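Local coordinates for protein (S)-imine reductase (Streptomyces sp. GF3546, PDB 4OQY) that acts as an S-selective imine reductase, binding NADPH in a Rossmann-type domain and probably using it to reduce imines to amines, at residues Gly15-Asn20 with Pro124-Pro129; Asn25-Thr30 with Leu149-Asn154; Arg101-Trp106 with Ala112-Gly117; Asp140-His145 with Ala155-Glu160; Gln185-Gly190 with Lys198-Tyr203. One frame throughout, in Å; residues are numbered along the deposited sequence.

Contact 1: Gly15-Asn20 with Pro124-Pro129; sequences GQAMVN and PLIGKP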
# COMPACT_ATOMS: atom_id res chain seq x y z
N GLY B 15 14.45 -11.44 -19.62
CA GLY B 15 15.09 -11.65 -20.92
C GLY B 15 14.36 -12.68 -21.79
O GLY B 15 14.11 -12.43 -22.97
N GLN B 16 14.04 -13.83 -21.19
CA GLN B 16 13.32 -14.92 -21.89
C GLN B 16 12.02 -14.40 -22.49
O GLN B 16 11.77 -14.61 -23.66
CB GLN B 16 12.95 -16.09 -20.97
CG GLN B 16 14.08 -16.84 -20.29
CD GLN B 16 14.65 -18.00 -21.07
OE1 GLN B 16 14.00 -18.61 -21.94
NE2 GLN B 16 15.88 -18.35 -20.73
N ALA B 17 11.22 -13.73 -21.66
CA ALA B 17 9.93 -13.17 -22.07
C ALA B 17 10.07 -12.18 -23.22
O ALA B 17 9.26 -12.14 -24.15
CB ALA B 17 9.26 -12.49 -20.87
N MET B 18 11.11 -11.35 -23.15
CA MET B 18 11.33 -10.35 -24.18
C MET B 18 11.68 -10.99 -25.51
O MET B 18 11.16 -10.60 -26.56
CB MET B 18 12.45 -9.37 -23.74
CG MET B 18 12.03 -8.48 -22.60
SD MET B 18 13.38 -7.45 -21.97
CE MET B 18 12.50 -6.67 -20.64
N VAL B 19 12.58 -11.97 -25.47
CA VAL B 19 12.98 -12.67 -26.69
C VAL B 19 11.74 -13.34 -27.30
O VAL B 19 11.48 -13.16 -28.48
CB VAL B 19 14.13 -13.68 -26.45
CG1 VAL B 19 14.40 -14.48 -27.71
CG2 VAL B 19 15.41 -12.97 -26.00
N ASN B 20 10.98 -14.06 -26.48
CA ASN B 20 9.78 -14.79 -26.98
C ASN B 20 8.81 -13.84 -27.62
O ASN B 20 8.26 -14.12 -28.67
CB ASN B 20 9.08 -15.55 -25.85
CG ASN B 20 9.78 -16.86 -25.50
OD1 ASN B 20 10.09 -17.12 -24.33
ND2 ASN B 20 10.02 -17.69 -26.50
N PRO B 124 5.59 -12.42 -17.14
CA PRO B 124 4.44 -12.92 -17.91
C PRO B 124 3.57 -11.84 -18.55
O PRO B 124 2.71 -12.18 -19.37
CB PRO B 124 3.62 -13.73 -16.89
CG PRO B 124 4.20 -13.46 -15.55
CD PRO B 124 5.58 -12.89 -15.75
N LEU B 125 3.77 -10.56 -18.21
CA LEU B 125 2.99 -9.48 -18.82
C LEU B 125 3.67 -8.78 -19.98
O LEU B 125 3.06 -7.94 -20.65
CB LEU B 125 2.52 -8.46 -17.77
CG LEU B 125 1.54 -8.99 -16.71
CD1 LEU B 125 0.98 -7.81 -15.93
CD2 LEU B 125 0.41 -9.80 -17.31
N ILE B 126 4.91 -9.16 -20.26
CA ILE B 126 5.60 -8.66 -21.44
C ILE B 126 4.78 -9.09 -22.65
O ILE B 126 4.32 -10.22 -22.71
CB ILE B 126 7.02 -9.24 -21.53
CG1 ILE B 126 7.88 -8.69 -20.38
CG2 ILE B 126 7.68 -8.91 -22.86
CD1 ILE B 126 8.09 -7.19 -20.41
N GLY B 127 4.60 -8.19 -23.61
CA GLY B 127 3.82 -8.51 -24.80
C GLY B 127 2.31 -8.40 -24.63
O GLY B 127 1.57 -8.69 -25.56
N LYS B 128 1.85 -8.02 -23.44
CA LYS B 128 0.43 -7.80 -23.22
C LYS B 128 0.09 -6.33 -23.31
O LYS B 128 0.92 -5.46 -22.96
CB LYS B 128 -0.05 -8.41 -21.89
CG LYS B 128 0.27 -9.89 -21.72
CD LYS B 128 -0.09 -10.71 -22.95
CE LYS B 128 -0.19 -12.20 -22.65
NZ LYS B 128 1.07 -12.73 -22.06
N PRO B 129 -1.15 -6.03 -23.76
CA PRO B 129 -1.58 -4.67 -24.11
C PRO B 129 -1.48 -3.64 -22.99
O PRO B 129 -1.13 -2.50 -23.25
CB PRO B 129 -3.05 -4.86 -24.50
CG PRO B 129 -3.16 -6.28 -24.92
CD PRO B 129 -2.23 -7.01 -23.99

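Contact 2: Asn25-Thr30 with Leu149-Asn154; sequences NGHEVT and LKVLTN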
# COMPACT_ATOMS: atom_id res chain seq x y z
N ASN B 25 6.43 -11.75 -32.69
CA ASN B 25 6.07 -10.66 -33.57
C ASN B 25 6.93 -10.56 -34.83
O ASN B 25 6.88 -9.56 -35.53
CB ASN B 25 6.07 -9.33 -32.80
CG ASN B 25 4.93 -9.22 -31.80
OD1 ASN B 25 5.08 -9.53 -30.61
ND2 ASN B 25 3.77 -8.81 -32.28
N GLY B 26 7.73 -11.57 -35.14
CA GLY B 26 8.47 -11.59 -36.40
C GLY B 26 9.81 -10.87 -36.45
O GLY B 26 10.35 -10.64 -37.54
N HIS B 27 10.39 -10.55 -35.30
CA HIS B 27 11.72 -9.92 -35.24
C HIS B 27 12.82 -10.96 -35.11
O HIS B 27 12.65 -11.92 -34.37
CB HIS B 27 11.80 -9.00 -34.04
CG HIS B 27 10.93 -7.80 -34.17
ND1 HIS B 27 9.56 -7.86 -34.07
CD2 HIS B 27 11.23 -6.50 -34.42
CE1 HIS B 27 9.05 -6.65 -34.23
NE2 HIS B 27 10.05 -5.80 -34.43
N GLU B 28 13.91 -10.79 -35.84
CA GLU B 28 15.04 -11.68 -35.73
C GLU B 28 15.76 -11.27 -34.45
O GLU B 28 15.98 -10.09 -34.26
CB GLU B 28 15.98 -11.47 -36.93
CG GLU B 28 15.37 -11.82 -38.28
CD GLU B 28 15.49 -13.28 -38.59
OE1 GLU B 28 15.44 -14.09 -37.63
OE2 GLU B 28 15.61 -13.64 -39.79
N VAL B 29 16.11 -12.22 -33.59
CA VAL B 29 16.73 -11.88 -32.31
C VAL B 29 18.04 -12.66 -32.15
O VAL B 29 18.06 -13.86 -32.35
CB VAL B 29 15.80 -12.21 -31.13
CG1 VAL B 29 16.35 -11.65 -29.82
CG2 VAL B 29 14.41 -11.66 -31.38
N THR B 30 19.10 -11.95 -31.79
CA THR B 30 20.39 -12.53 -31.42
C THR B 30 20.51 -12.38 -29.91
O THR B 30 20.22 -11.32 -29.37
CB THR B 30 21.55 -11.77 -32.09
OG1 THR B 30 21.47 -11.97 -33.51
CG2 THR B 30 22.90 -12.29 -31.62
N LEU B 149 10.83 -1.10 -29.55
CA LEU B 149 10.59 -1.21 -28.11
C LEU B 149 9.10 -1.45 -27.77
O LEU B 149 8.77 -2.16 -26.82
CB LEU B 149 11.13 0.04 -27.41
CG LEU B 149 12.65 0.23 -27.55
CD1 LEU B 149 13.05 1.62 -27.08
CD2 LEU B 149 13.42 -0.84 -26.79
N LYS B 150 8.20 -0.87 -28.57
CA LYS B 150 6.76 -1.04 -28.36
C LYS B 150 6.28 -2.46 -28.47
O LYS B 150 5.14 -2.77 -28.08
CB LYS B 150 5.96 -0.23 -29.36
CG LYS B 150 5.74 1.22 -29.02
CD LYS B 150 5.18 1.89 -30.29
CE LYS B 150 4.73 0.89 -31.36
NZ LYS B 150 4.22 1.45 -32.64
N VAL B 151 7.08 -3.31 -29.08
CA VAL B 151 6.68 -4.70 -29.22
C VAL B 151 6.65 -5.32 -27.81
O VAL B 151 5.81 -6.16 -27.51
CB VAL B 151 7.61 -5.47 -30.18
CG1 VAL B 151 7.26 -6.93 -30.19
CG2 VAL B 151 7.49 -4.90 -31.59
N LEU B 152 7.55 -4.89 -26.93
CA LEU B 152 7.59 -5.47 -25.59
C LEU B 152 6.45 -4.97 -24.70
O LEU B 152 5.81 -5.74 -23.97
CB LEU B 152 8.95 -5.17 -24.94
CG LEU B 152 10.18 -5.70 -25.69
CD1 LEU B 152 11.45 -5.35 -24.94
CD2 LEU B 152 10.10 -7.20 -25.89
N THR B 153 6.25 -3.65 -24.72
CA THR B 153 5.30 -2.98 -23.85
C THR B 153 4.99 -1.65 -24.53
O THR B 153 5.73 -1.22 -25.41
CB THR B 153 5.89 -2.66 -22.43
OG1 THR B 153 6.95 -1.69 -22.53
CG2 THR B 153 6.44 -3.89 -21.68
N ASN B 154 3.96 -0.95 -24.09
CA ASN B 154 3.87 0.48 -24.38
C ASN B 154 5.21 1.13 -23.91
O ASN B 154 5.81 0.68 -22.92
CB ASN B 154 2.64 1.08 -23.68
CG ASN B 154 2.55 2.62 -23.79
OD1 ASN B 154 1.85 3.14 -24.66
ND2 ASN B 154 3.23 3.35 -22.90

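Contact 3: Arg101-Trp106 with Ala112-Gly117; sequences REAAKW and AKHLTG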
# COMPACT_ATOMS: atom_id res chain seq x y z
N ARG B 101 22.52 7.82 -14.84
CA ARG B 101 23.18 9.02 -15.36
C ARG B 101 24.63 8.71 -15.67
O ARG B 101 25.15 9.11 -16.72
CB ARG B 101 23.06 10.16 -14.35
CG ARG B 101 21.65 10.72 -14.29
CD ARG B 101 21.41 11.57 -13.05
NE ARG B 101 20.04 12.07 -13.04
CZ ARG B 101 19.25 12.18 -11.97
NH1 ARG B 101 19.65 11.82 -10.76
NH2 ARG B 101 18.02 12.66 -12.12
N GLU B 102 25.28 7.99 -14.77
CA GLU B 102 26.67 7.61 -14.96
C GLU B 102 26.83 6.68 -16.17
O GLU B 102 27.75 6.81 -16.96
CB GLU B 102 27.18 6.96 -13.67
CG GLU B 102 28.54 6.26 -13.72
CD GLU B 102 28.90 5.65 -12.38
OE1 GLU B 102 28.27 4.64 -11.97
OE2 GLU B 102 29.82 6.18 -11.71
N ALA B 103 25.91 5.73 -16.30
CA ALA B 103 25.98 4.78 -17.40
C ALA B 103 25.82 5.45 -18.75
O ALA B 103 26.50 5.08 -19.70
CB ALA B 103 24.96 3.68 -17.20
N ALA B 104 24.92 6.43 -18.84
CA ALA B 104 24.72 7.18 -20.08
C ALA B 104 26.00 7.90 -20.54
O ALA B 104 26.38 7.84 -21.72
CB ALA B 104 23.58 8.17 -19.92
N LYS B 105 26.65 8.56 -19.58
CA LYS B 105 27.94 9.19 -19.82
C LYS B 105 29.02 8.20 -20.27
O LYS B 105 29.79 8.46 -21.19
CB LYS B 105 28.45 9.84 -18.53
CG LYS B 105 27.72 11.06 -18.01
CD LYS B 105 28.30 11.44 -16.66
CE LYS B 105 28.03 12.87 -16.22
NZ LYS B 105 26.69 12.93 -15.60
N TRP B 106 29.13 7.10 -19.56
CA TRP B 106 30.11 6.08 -19.89
C TRP B 106 29.86 5.50 -21.30
O TRP B 106 30.80 5.31 -22.08
CB TRP B 106 30.04 5.00 -18.82
CG TRP B 106 30.96 3.89 -18.99
CD1 TRP B 106 32.27 3.83 -18.61
CD2 TRP B 106 30.65 2.65 -19.59
NE1 TRP B 106 32.79 2.62 -18.96
CE2 TRP B 106 31.81 1.87 -19.55
CE3 TRP B 106 29.49 2.13 -20.17
CZ2 TRP B 106 31.85 0.58 -20.06
CZ3 TRP B 106 29.54 0.83 -20.67
CH2 TRP B 106 30.71 0.08 -20.62
N ALA B 112 28.41 4.94 -27.84
CA ALA B 112 27.07 4.34 -27.82
C ALA B 112 26.11 5.33 -27.17
O ALA B 112 26.53 6.19 -26.39
CB ALA B 112 27.07 3.04 -27.04
N LYS B 113 24.84 5.20 -27.52
CA LYS B 113 23.72 5.93 -26.93
C LYS B 113 23.05 5.05 -25.90
O LYS B 113 23.04 3.83 -26.04
CB LYS B 113 22.68 6.24 -28.00
CG LYS B 113 23.22 6.92 -29.25
CD LYS B 113 23.65 8.32 -28.92
CE LYS B 113 24.09 9.06 -30.15
NZ LYS B 113 24.43 10.44 -29.74
N HIS B 114 22.45 5.65 -24.88
CA HIS B 114 21.88 4.90 -23.79
C HIS B 114 20.46 5.34 -23.56
O HIS B 114 20.21 6.52 -23.37
CB HIS B 114 22.67 5.17 -22.55
CG HIS B 114 22.23 4.43 -21.34
ND1 HIS B 114 21.30 4.92 -20.46
CD2 HIS B 114 22.68 3.27 -20.81
CE1 HIS B 114 21.17 4.09 -19.45
NE2 HIS B 114 22.00 3.08 -19.63
N LEU B 115 19.55 4.37 -23.59
CA LEU B 115 18.15 4.56 -23.20
C LEU B 115 17.91 3.81 -21.91
O LEU B 115 18.16 2.60 -21.81
CB LEU B 115 17.16 4.03 -24.26
CG LEU B 115 17.10 4.74 -25.61
CD1 LEU B 115 16.16 4.00 -26.56
CD2 LEU B 115 16.68 6.20 -25.50
N THR B 116 17.39 4.52 -20.93
CA THR B 116 17.02 3.93 -19.67
C THR B 116 15.57 3.45 -19.76
O THR B 116 14.65 4.22 -20.10
CB THR B 116 17.14 4.95 -18.52
OG1 THR B 116 18.43 5.58 -18.56
CG2 THR B 116 16.96 4.27 -17.17
N GLY B 117 15.38 2.17 -19.43
CA GLY B 117 14.04 1.57 -19.38
C GLY B 117 13.71 1.10 -17.98
O GLY B 117 14.51 0.42 -17.35
O HOH W 1 24.97 7.61 -24.09

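Contact 4: Asp140-His145 with Ala155-Glu160; sequences DVFDAH and ADYRGE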
# COMPACT_ATOMS: atom_id res chain seq x y z
N ASP B 140 15.73 11.75 -29.95
CA ASP B 140 15.89 11.30 -31.34
C ASP B 140 16.19 9.80 -31.40
O ASP B 140 15.65 9.07 -32.22
CB ASP B 140 16.94 12.13 -32.10
CG ASP B 140 18.33 12.04 -31.49
OD1 ASP B 140 18.46 11.76 -30.28
OD2 ASP B 140 19.30 12.27 -32.25
N VAL B 141 17.01 9.34 -30.45
CA VAL B 141 17.32 7.93 -30.33
C VAL B 141 16.06 7.14 -29.93
O VAL B 141 15.80 6.08 -30.48
CB VAL B 141 18.44 7.70 -29.28
CG1 VAL B 141 18.71 6.21 -29.10
CG2 VAL B 141 19.72 8.45 -29.64
N PHE B 142 15.29 7.65 -28.98
CA PHE B 142 14.06 6.99 -28.58
C PHE B 142 13.13 6.84 -29.78
O PHE B 142 12.64 5.76 -30.02
CB PHE B 142 13.34 7.72 -27.45
CG PHE B 142 12.00 7.13 -27.12
CD1 PHE B 142 11.90 6.01 -26.30
CD2 PHE B 142 10.83 7.66 -27.66
CE1 PHE B 142 10.67 5.45 -26.01
CE2 PHE B 142 9.59 7.11 -27.37
CZ PHE B 142 9.51 6.00 -26.54
N ASP B 143 12.90 7.92 -30.53
CA ASP B 143 11.95 7.85 -31.65
C ASP B 143 12.38 6.86 -32.73
O ASP B 143 11.56 6.17 -33.30
CB ASP B 143 11.74 9.22 -32.30
CG ASP B 143 11.11 10.21 -31.36
OD1 ASP B 143 10.40 9.81 -30.41
OD2 ASP B 143 11.35 11.41 -31.54
N ALA B 144 13.68 6.80 -32.98
CA ALA B 144 14.25 5.86 -33.95
C ALA B 144 13.99 4.38 -33.60
O ALA B 144 13.85 3.56 -34.50
CB ALA B 144 15.75 6.12 -34.11
N HIS B 145 13.91 4.03 -32.32
CA HIS B 145 13.73 2.62 -31.93
C HIS B 145 12.42 2.31 -31.23
O HIS B 145 12.16 1.15 -30.86
CB HIS B 145 14.90 2.18 -31.07
CG HIS B 145 16.21 2.32 -31.78
ND1 HIS B 145 16.66 1.37 -32.67
CD2 HIS B 145 17.10 3.33 -31.82
CE1 HIS B 145 17.81 1.77 -33.18
NE2 HIS B 145 18.11 2.95 -32.67
N ALA B 155 5.66 2.14 -24.64
CA ALA B 155 6.94 2.80 -24.38
C ALA B 155 6.63 4.23 -23.99
O ALA B 155 6.18 5.02 -24.81
CB ALA B 155 7.78 2.76 -25.64
N ASP B 156 6.80 4.55 -22.71
CA ASP B 156 6.31 5.80 -22.19
C ASP B 156 7.53 6.68 -21.95
O ASP B 156 8.22 6.50 -20.96
CB ASP B 156 5.52 5.55 -20.91
CG ASP B 156 5.01 6.83 -20.28
OD1 ASP B 156 5.19 7.93 -20.84
OD2 ASP B 156 4.40 6.75 -19.19
N TYR B 157 7.81 7.58 -22.90
CA TYR B 157 8.97 8.48 -22.85
C TYR B 157 8.73 9.60 -21.85
O TYR B 157 7.72 10.30 -21.93
CB TYR B 157 9.29 9.07 -24.23
CG TYR B 157 10.50 10.00 -24.23
CD1 TYR B 157 11.79 9.47 -24.30
CD2 TYR B 157 10.36 11.38 -24.22
CE1 TYR B 157 12.91 10.29 -24.31
CE2 TYR B 157 11.48 12.22 -24.24
CZ TYR B 157 12.75 11.66 -24.29
OH TYR B 157 13.88 12.46 -24.31
N ARG B 158 9.66 9.74 -20.90
CA ARG B 158 9.48 10.64 -19.76
C ARG B 158 10.40 11.86 -19.78
O ARG B 158 10.22 12.76 -18.97
CB ARG B 158 9.69 9.88 -18.43
CG ARG B 158 8.78 8.67 -18.18
CD ARG B 158 7.41 9.08 -17.66
NE ARG B 158 6.54 9.59 -18.69
CZ ARG B 158 5.80 10.69 -18.62
NH1 ARG B 158 5.74 11.45 -17.53
NH2 ARG B 158 5.07 11.01 -19.66
N GLY B 159 11.40 11.89 -20.67
CA GLY B 159 12.29 13.05 -20.78
C GLY B 159 13.72 12.70 -21.16
O GLY B 159 14.05 11.54 -21.33
N GLU B 160 14.57 13.71 -21.26
CA GLU B 160 15.94 13.51 -21.77
C GLU B 160 16.88 12.86 -20.77
O GLU B 160 17.68 11.99 -21.12
CB GLU B 160 16.53 14.85 -22.26
CG GLU B 160 16.09 15.23 -23.66
CD GLU B 160 17.02 14.72 -24.75
OE1 GLU B 160 18.22 14.48 -24.45
OE2 GLU B 160 16.58 14.57 -25.92

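Contact 5: Gln185-Gly190 with Lys198-Tyr203; sequences QTLALG and KELLPY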
# COMPACT_ATOMS: atom_id res chain seq x y z
N GLN B 185 2.66 -7.25 7.59
CA GLN B 185 2.55 -6.75 8.95
C GLN B 185 1.18 -7.11 9.51
O GLN B 185 1.05 -7.52 10.64
CB GLN B 185 2.79 -5.22 8.97
CG GLN B 185 2.78 -4.56 10.34
CD GLN B 185 4.06 -4.76 11.14
OE1 GLN B 185 5.15 -4.74 10.60
NE2 GLN B 185 3.90 -4.98 12.43
N THR B 186 0.16 -6.96 8.67
CA THR B 186 -1.18 -7.27 9.06
C THR B 186 -1.36 -8.77 9.33
O THR B 186 -2.11 -9.16 10.23
CB THR B 186 -2.10 -6.81 7.90
OG1 THR B 186 -2.33 -5.39 7.99
CG2 THR B 186 -3.35 -7.53 7.89
N LEU B 187 -0.69 -9.60 8.54
CA LEU B 187 -0.83 -11.04 8.70
C LEU B 187 -0.13 -11.45 10.00
O LEU B 187 -0.63 -12.30 10.74
CB LEU B 187 -0.28 -11.78 7.48
CG LEU B 187 -1.01 -11.55 6.14
CD1 LEU B 187 -0.31 -12.34 5.03
CD2 LEU B 187 -2.49 -11.92 6.19
N ALA B 188 0.99 -10.81 10.31
CA ALA B 188 1.67 -11.00 11.58
C ALA B 188 0.77 -10.60 12.74
O ALA B 188 0.59 -11.36 13.68
CB ALA B 188 2.97 -10.20 11.62
N LEU B 189 0.19 -9.40 12.66
CA LEU B 189 -0.74 -8.90 13.67
C LEU B 189 -1.91 -9.87 13.85
O LEU B 189 -2.30 -10.19 14.96
CB LEU B 189 -1.24 -7.49 13.32
CG LEU B 189 -2.34 -6.92 14.23
CD1 LEU B 189 -1.76 -6.58 15.60
CD2 LEU B 189 -3.02 -5.70 13.61
N GLY B 190 -2.47 -10.34 12.74
CA GLY B 190 -3.55 -11.32 12.81
C GLY B 190 -3.16 -12.56 13.62
O GLY B 190 -3.87 -12.98 14.54
N LYS B 198 -4.50 -17.58 6.63
CA LYS B 198 -5.41 -17.94 5.56
C LYS B 198 -6.81 -17.38 5.78
O LYS B 198 -7.49 -16.99 4.82
CB LYS B 198 -5.41 -19.46 5.33
CG LYS B 198 -6.40 -20.30 6.12
CD LYS B 198 -6.03 -21.78 5.99
CE LYS B 198 -6.44 -22.60 7.21
NZ LYS B 198 -7.83 -23.13 7.11
N GLU B 199 -7.25 -17.28 7.03
CA GLU B 199 -8.51 -16.63 7.32
C GLU B 199 -8.44 -15.11 7.10
O GLU B 199 -9.38 -14.49 6.60
CB GLU B 199 -8.95 -16.95 8.75
CG GLU B 199 -10.21 -16.23 9.20
CD GLU B 199 -10.75 -16.74 10.53
OE1 GLU B 199 -10.43 -17.89 10.92
OE2 GLU B 199 -11.53 -16.01 11.17
N LEU B 200 -7.32 -14.50 7.45
CA LEU B 200 -7.17 -13.04 7.26
C LEU B 200 -6.80 -12.65 5.82
O LEU B 200 -7.09 -11.54 5.38
CB LEU B 200 -6.10 -12.50 8.21
CG LEU B 200 -5.97 -10.98 8.35
CD1 LEU B 200 -7.25 -10.31 8.81
CD2 LEU B 200 -4.85 -10.70 9.34
N LEU B 201 -6.18 -13.58 5.09
CA LEU B 201 -5.66 -13.31 3.74
C LEU B 201 -6.63 -12.56 2.79
O LEU B 201 -6.26 -11.53 2.24
CB LEU B 201 -5.15 -14.60 3.07
CG LEU B 201 -4.07 -14.38 2.01
CD1 LEU B 201 -2.75 -13.95 2.65
CD2 LEU B 201 -3.86 -15.63 1.16
N PRO B 202 -7.87 -13.07 2.60
CA PRO B 202 -8.80 -12.34 1.73
C PRO B 202 -9.08 -10.91 2.20
O PRO B 202 -9.16 -10.01 1.38
CB PRO B 202 -10.08 -13.20 1.77
CG PRO B 202 -9.94 -14.06 2.98
CD PRO B 202 -8.47 -14.31 3.12
N TYR B 203 -9.18 -10.70 3.51
CA TYR B 203 -9.36 -9.34 4.04
C TYR B 203 -8.17 -8.43 3.76
O TYR B 203 -8.33 -7.29 3.27
CB TYR B 203 -9.64 -9.39 5.54
CG TYR B 203 -10.99 -9.96 5.86
CD1 TYR B 203 -12.13 -9.18 5.78
CD2 TYR B 203 -11.14 -11.30 6.19
CE1 TYR B 203 -13.38 -9.69 6.06
CE2 TYR B 203 -12.39 -11.84 6.46
CZ TYR B 203 -13.51 -11.02 6.39
OH TYR B 203 -14.75 -11.52 6.68

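Contact 1: Gly15-Asn20 with Pro124-Pro129
Ala17 and Ile126 face each other across this contact, each sending its CB toward the opposite segment, and Ala17 CB stands 4.0 Å from Ile126 CB. Ile126 CG1 stays over the alanine methyl, 4.1 Å from Ala17 CB, while CG2 reaches on to Met18. With CG1 beside its own backbone N (chi1 -67°), the isoleucine places CG2 anti to that N, and this methyl lies against the alanine's carbonyl, 3.8 Å from Ala17 O. Farther along the helix, Ile126 CG2 is 4.1 Å from Met18 CA and 4.4 Å from Met18 CG. No hydrogen bond crosses the interface. Ile126 sits in a type II turn from Leu125 to Lys128, closed by Lys128 N to Leu125 O at 3.0 Å, with Gly127 taking the positive-phi place. The isoleucine is buried, whereas its neighbours in the turn lie exposed. Helix 13-24 follows the first strand of the Rossmann domain and carries Gly15 of the apparent GxGxxG motif. Ile126 also packs on Met14, an NADPH-binding residue, and on Thr21, so the loop between strands 113-119 and 132-136 lies along this helix.

Contact 2: Asn25-Thr30 with Leu149-Asn154
The backbones draw nearest at Asn25 and Val151, whose CA atoms are 7.4 Å apart, where the exit from one helix meets the turn that follows another. Gly26, at positive phi, is the C-prime residue of the Schellman motif ending helix 13-24, and it brings the chain round toward strand 29-32. On the other side, the bond from Leu152 N to Leu149 O, 3.0 Å, closes a turn from which Val151 points toward Asn25 and His27. The valine divides its two methyls between these partners. CG1, set anti to the backbone N (chi1 174°), lies alongside the asparagine, with Val151 CG1 3.7 Å from Asn25 CB and 3.6 Å from Asn25 CG; the two side chains run antiparallel past one another. CG2 instead meets the imidazole of His27 obliquely, at the end of the ring farthest from its CB. Trimmed to alanine, Val151 is likely to leave both the Asn25 side chain and the His27 ring without the methyls they rest on, opening a gap between the two turns. Leu152, next in the chain, packs on Phe22 of helix 13-24. Although two of the three residues are polar, they meet the valine by van der Waals contact and no hydrogen bond joins the segments, so the fit here depends on shape more than on directional bonding.

Contact 3: Arg101-Trp106 with Ala112-Gly117
Van der Waals contact between His114 and the small residues Ala103 and Ala104 makes up the direct part of this interface. The histidine points toward the helix and has its CG anti to the backbone N (chi1 -178°), which lays one face of the imidazole against the helix backbone: Ala104 N sits over the ring centre, 4.1 Å above its plane. The alanine methyls fall at different nitrogens, Ala104 CB 4.0 Å from His114 ND1 and Ala103 CB 3.9 Å from His114 NE2. Close approach of the main chains accompanies this, since only 5.2 Å separates Ala104 CA from His114 CA, and His114 CB is 3.8 Å from Ala104 CA. Polar contact between the segments is made through water. One molecule donates to two carbonyl oxygens, Ala104 O at 2.8 Å and Ala112 O at 3.1 Å, so it bridges the helix to the residue just before the strand. Outside the interface, Arg101 forms salt bridges with Asp98 and Asp161 and a hydrogen bond to Asn193 of the second subunit. Helix 97-109 packed on strand 113-119 is the second half of a beta-alpha-beta unit that begins with strand 88-91, the repeating element of the Rossmann fold.

Contact 4: Asp140-His145 with Ala155-Glu160
Phe142 leaves helix 139-149 toward Tyr157 and Ala155; its inner atoms meet the tyrosine ring, its outer ones Tyr157 CB and Ala155. With CG anti to the backbone N (chi1 174°), the phenyl ring is sent out toward the strand. Its CB already touches the tyrosine ring, 3.9 Å from Tyr157 CD1. At the root of the ring, Phe142 CG is 3.7 Å from the same Tyr157 CD1, which lies over one face. Farther out the base of the tyrosine side chain takes over: Phe142 CE2 is 3.7 Å from Tyr157 CB, and this CB stands over the phenylalanine face in a CH-pi contact, 3.9 Å from the Phe142 ring centroid and 19° off the normal. The two rings are oblique, their planes at 38°. This is the helix-to-strand half of the beta-alpha-beta unit formed by strand 132-136, helix 139-149 and strand 154-157, the last being outermost in the sheet of this chain. At the tip, Phe142 CZ meets Ala155 CB at 3.8 Å, edge-on to the ring. Were Phe142 a serine, Ala155 and the CB of Tyr157 would probably lose their aromatic cover, and helix and strand would be less closely packed. Tyr157 OH is held by Gly137 O. Arg158 NE forms a salt bridge with Asp156 OD1 at 3.0 Å, while Asp156 OD2 bonds to Tyr203 of the second subunit.

Contact 5: Gln185-Gly190 with Lys198-Tyr203
Thr186 O receives the helical N-H of Gly190, with 2.8 Å between Thr186 O and Gly190 N, and the same oxygen is touched from the other helix by a methyl, Leu200 CD2, at 3.3 Å. That methyl is the centre of the contact. Leu200 carries CG anti to its backbone N (chi1 -169°), which sends its branched end toward helix 163-192, and CD2 settles among Thr186, Leu187 and Gly190. The Thr186 and Leu200 side chains cross at about a right angle, with Thr186 CG2 3.8 Å from Leu200 CD2. Gly190 CA lies at 3.8 Å from Leu200 CD2 as well, and the absence of a side chain matters here, because a CB on that residue would clash with the methyl. Leu187 serves two partners with its two branches: Leu187 CD2 meets Leu200 CD2 at 4.1 Å, and Leu187 CD1 meets Leu201 CD1 at 3.8 Å, the latter pair toward the exposed side. The short helical segments run closer to antiparallel than to perpendicular, at 141°, with axes 9.6 Å apart. Helix 197-207 is kinked at Pro202 and Tyr203. In the dimer, Tyr168 of the second subunit packs on Leu200 and takes the Tyr203 ring edge-to-face, and Ala171 of that subunit lies on Thr186. No hydrogen bond links the segments; between them the contact is made by aliphatic groups and one covered carbonyl, that of Thr186, which keeps its own helical bond, so the leucine can cover it without costing it a polar partner.

Contacts 1 to 4 all belong to the N-terminal Rossmann domain, whereas contact 5 lies in the helical C-terminal domain, its centre about 33 to 43 Å from theirs. Contacts 1 and 2, about 9 Å apart between centres, interleave along the chain and touch where Gly127 N and Leu152 O probably bond at 2.8 Å. Contact 3 is nested within the loops both close, and contact 4 follows it in series; those two join helices to strands of one sheet, about 13 Å apart between centres, with Val141 packing on Lys113 and Leu115. The long helix 163-192 leads from strand 154-157 to contact 5. Asp156 of contact 4 bonds to Tyr203 of the second subunit, so in the dimer one chain's Rossmann domain meets the other's helical domain.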